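Local coordinates for excinuclease ABC, subunit A. (Deinococcus radiodurans, PDB 2VF7), which probably takes part in DNA damage recognition and excision repair as a zinc-containing, DNA-binding ATPase of the UvrA family, at residues 503-508 / 572-577. The protein carries 1 engineered substitution. Residues are numbered along the deposited sequence; the frame is centred on the assembly and turned at random.
Sequences LELNGV and GSARLG
One face of the Arg575 guanidinium lies against CB of Asn506, with NH2 3.9 Å from that carbon, while the backbone N of Gly507 approaches the same group obliquely. A bend at chi3 (-55°) folds the arginine back over the neighbouring strand, where the guanidinium meets Asn506 CB by van der Waals contact, and its CB also rests 3.4 Å from Asn506 O. On the same face of the sheet the Glu504 stem passes beside Gly577, CB lying 3.6 Å from the glycine C; its carboxylate has a weak, long ion pair with Arg519.

Beneath these groups 503-506 and 575-577 run antiparallel. The bonds from Asn506 N to Arg575 O (2.9 Å) and from Glu504 N to Gly577 O are nearly straight; the return bonds, Gly577 N to Glu504 O and Arg575 N to Asn506 O, are bent and weak.

The other face is apolar. Leu505 CD2 reaches Ala574 CB at 3.6 Å, and Leu576 CD1 meets Leu503 CD2 at 3.7 Å, the two leucine side chains slanting across each other. Leu503 and Leu505 continue onto Leu544, and Leu576 onto Ala547, of helix 536-551, which follows the P-loop.

At Gly507, whose N is hydrogen-bonded to Asp517, the chain turns a corner; the side chain of Val508, just beyond it, is about 10 Å from a bound ADP. Strand 575-578 is an outer strand of a three-stranded antiparallel sheet, with 502-510 central and 516-521 on its other side, as in the antiparallel beta subdomain of ABC ATPases.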
ATOM      1  N   LEU A 503      47.348  27.753   0.175  1.00 53.86           N
ATOM      2  CA  LEU A 503      46.538  27.487  -1.018  1.00 54.28           C
ATOM      3  C   LEU A 503      45.529  28.622  -1.192  1.00 54.38           C
ATOM      4  O   LEU A 503      44.790  28.953  -0.263  1.00 54.56           O
ATOM      5  CB  LEU A 503      45.810  26.138  -0.850  1.00 54.38           C
ATOM      6  CG  LEU A 503      45.387  25.191  -1.997  1.00 55.09           C
ATOM      7  CD1 LEU A 503      43.866  25.071  -2.165  1.00 54.99           C
ATOM      8  CD2 LEU A 503      46.095  25.479  -3.342  1.00 55.33           C
ATOM      9  N   GLU A 504      45.507  29.226  -2.376  1.00 54.73           N
ATOM     10  CA  GLU A 504      44.608  30.354  -2.659  1.00 54.92           C
ATOM     11  C   GLU A 504      43.440  29.936  -3.562  1.00 54.63           C
ATOM     12  O   GLU A 504      43.641  29.390  -4.656  1.00 54.30           O
ATOM     13  CB  GLU A 504      45.381  31.525  -3.294  1.00 54.88           C
ATOM     14  CG  GLU A 504      46.530  32.089  -2.437  1.00 55.35           C
ATOM     15  CD  GLU A 504      47.255  33.272  -3.088  1.00 56.44           C
ATOM     16  OE1 GLU A 504      47.035  33.526  -4.299  1.00 58.36           O
ATOM     17  OE2 GLU A 504      48.055  33.953  -2.389  1.00 58.52           O
ATOM     18  N   LEU A 505      42.222  30.170  -3.074  1.00 54.59           N
ATOM     19  CA  LEU A 505      41.001  30.001  -3.866  1.00 54.36           C
ATOM     20  C   LEU A 505      40.375  31.390  -4.054  1.00 54.48           C
ATOM     21  O   LEU A 505      39.745  31.940  -3.139  1.00 54.08           O
ATOM     22  CB  LEU A 505      40.021  29.057  -3.162  1.00 54.34           C
ATOM     23  CG  LEU A 505      39.228  27.951  -3.881  1.00 53.89           C
ATOM     24  CD1 LEU A 505      38.083  27.525  -2.999  1.00 53.73           C
ATOM     25  CD2 LEU A 505      38.689  28.342  -5.242  1.00 53.94           C
ATOM     26  N   ASN A 506      40.588  31.953  -5.242  1.00 54.54           N
ATOM     27  CA  ASN A 506      40.164  33.306  -5.578  1.00 54.52           C
ATOM     28  C   ASN A 506      39.002  33.336  -6.575  1.00 54.75           C
ATOM     29  O   ASN A 506      38.883  32.458  -7.437  1.00 54.52           O
ATOM     30  CB  ASN A 506      41.350  34.095  -6.145  1.00 54.53           C
ATOM     31  CG  ASN A 506      42.545  34.134  -5.198  1.00 54.60           C
ATOM     32  OD1 ASN A 506      42.447  34.629  -4.068  1.00 55.10           O
ATOM     33  ND2 ASN A 506      43.682  33.617  -5.658  1.00 52.96           N
ATOM     34  N   GLY A 507      38.149  34.352  -6.440  1.00 55.12           N
ATOM     35  CA  GLY A 507      37.058  34.618  -7.384  1.00 55.74           C
ATOM     36  C   GLY A 507      35.982  33.556  -7.388  1.00 56.22           C
ATOM     37  O   GLY A 507      35.501  33.150  -8.450  1.00 56.45           O
ATOM     38  N   VAL A 508      35.607  33.117  -6.188  1.00 56.53           N
ATOM     39  CA  VAL A 508      34.685  32.008  -6.003  1.00 56.90           C
ATOM     40  C   VAL A 508      33.238  32.476  -6.186  1.00 57.09           C
ATOM     41  O   VAL A 508      32.625  32.979  -5.241  1.00 57.09           O
ATOM     42  CB  VAL A 508      34.872  31.348  -4.593  1.00 57.06           C
ATOM     43  CG1 VAL A 508      34.075  30.057  -4.480  1.00 56.60           C
ATOM     44  CG2 VAL A 508      36.344  31.078  -4.305  1.00 57.28           C
ATOM     45  N   GLY A 572      29.416  27.209 -11.251  1.00 61.84           N
ATOM     46  CA  GLY A 572      30.036  28.477 -10.881  1.00 62.56           C
ATOM     47  C   GLY A 572      31.470  28.662 -11.363  1.00 62.91           C
ATOM     48  O   GLY A 572      31.933  27.954 -12.266  1.00 62.83           O
ATOM     49  N   SER A 573      32.170  29.623 -10.755  1.00 63.17           N
ATOM     50  CA  SER A 573      33.570  29.928 -11.088  1.00 63.43           C
ATOM     51  C   SER A 573      34.511  29.749  -9.884  1.00 63.58           C
ATOM     52  O   SER A 573      34.055  29.619  -8.741  1.00 63.81           O
ATOM     53  CB  SER A 573      33.700  31.362 -11.627  1.00 63.59           C
ATOM     54  OG  SER A 573      32.720  31.653 -12.607  1.00 63.67           O
ATOM     55  N   ALA A 574      35.821  29.740 -10.164  1.00 63.58           N
ATOM     56  CA  ALA A 574      36.900  29.718  -9.157  1.00 63.16           C
ATOM     57  C   ALA A 574      38.263  29.875  -9.837  1.00 63.14           C
ATOM     58  O   ALA A 574      38.385  29.683 -11.049  1.00 62.93           O
ATOM     59  CB  ALA A 574      36.865  28.435  -8.341  1.00 63.01           C
ATOM     60  N   ARG A 575      39.281  30.225  -9.056  1.00 63.01           N
ATOM     61  CA  ARG A 575      40.652  30.299  -9.556  1.00 62.82           C
ATOM     62  C   ARG A 575      41.654  29.852  -8.502  1.00 62.53           C
ATOM     63  O   ARG A 575      41.599  30.295  -7.355  1.00 62.23           O
ATOM     64  CB  ARG A 575      40.991  31.711 -10.050  1.00 63.06           C
ATOM     65  CG  ARG A 575      40.562  31.997 -11.491  1.00 63.18           C
ATOM     66  CD  ARG A 575      40.881  33.420 -11.919  1.00 62.93           C
ATOM     67  NE  ARG A 575      40.310  34.411 -11.010  1.00 63.56           N
ATOM     68  CZ  ARG A 575      41.022  35.197 -10.204  1.00 64.64           C
ATOM     69  NH1 ARG A 575      42.350  35.124 -10.194  1.00 64.83           N
ATOM     70  NH2 ARG A 575      40.403  36.067  -9.409  1.00 64.66           N
ATOM     71  N   LEU A 576      42.569  28.978  -8.914  1.00 62.47           N
ATOM     72  CA  LEU A 576      43.618  28.444  -8.039  1.00 62.25           C
ATOM     73  C   LEU A 576      44.882  29.296  -8.038  1.00 62.04           C
ATOM     74  O   LEU A 576      45.207  29.945  -9.031  1.00 62.06           O
ATOM     75  CB  LEU A 576      43.951  26.996  -8.421  1.00 62.25           C
ATOM     76  CG  LEU A 576      43.414  25.824  -7.583  1.00 61.93           C
ATOM     77  CD1 LEU A 576      44.512  25.236  -6.720  1.00 61.72           C
ATOM     78  CD2 LEU A 576      42.223  26.210  -6.731  1.00 61.03           C
ATOM     79  N   GLY A 577      45.574  29.286  -6.902  1.00 61.88           N
ATOM     80  CA  GLY A 577      46.813  30.034  -6.710  1.00 61.63           C
ATOM     81  C   GLY A 577      47.517  29.554  -5.457  1.00 61.54           C
ATOM     82  O   GLY A 577      47.117  28.556  -4.857  1.00 61.71           O
TER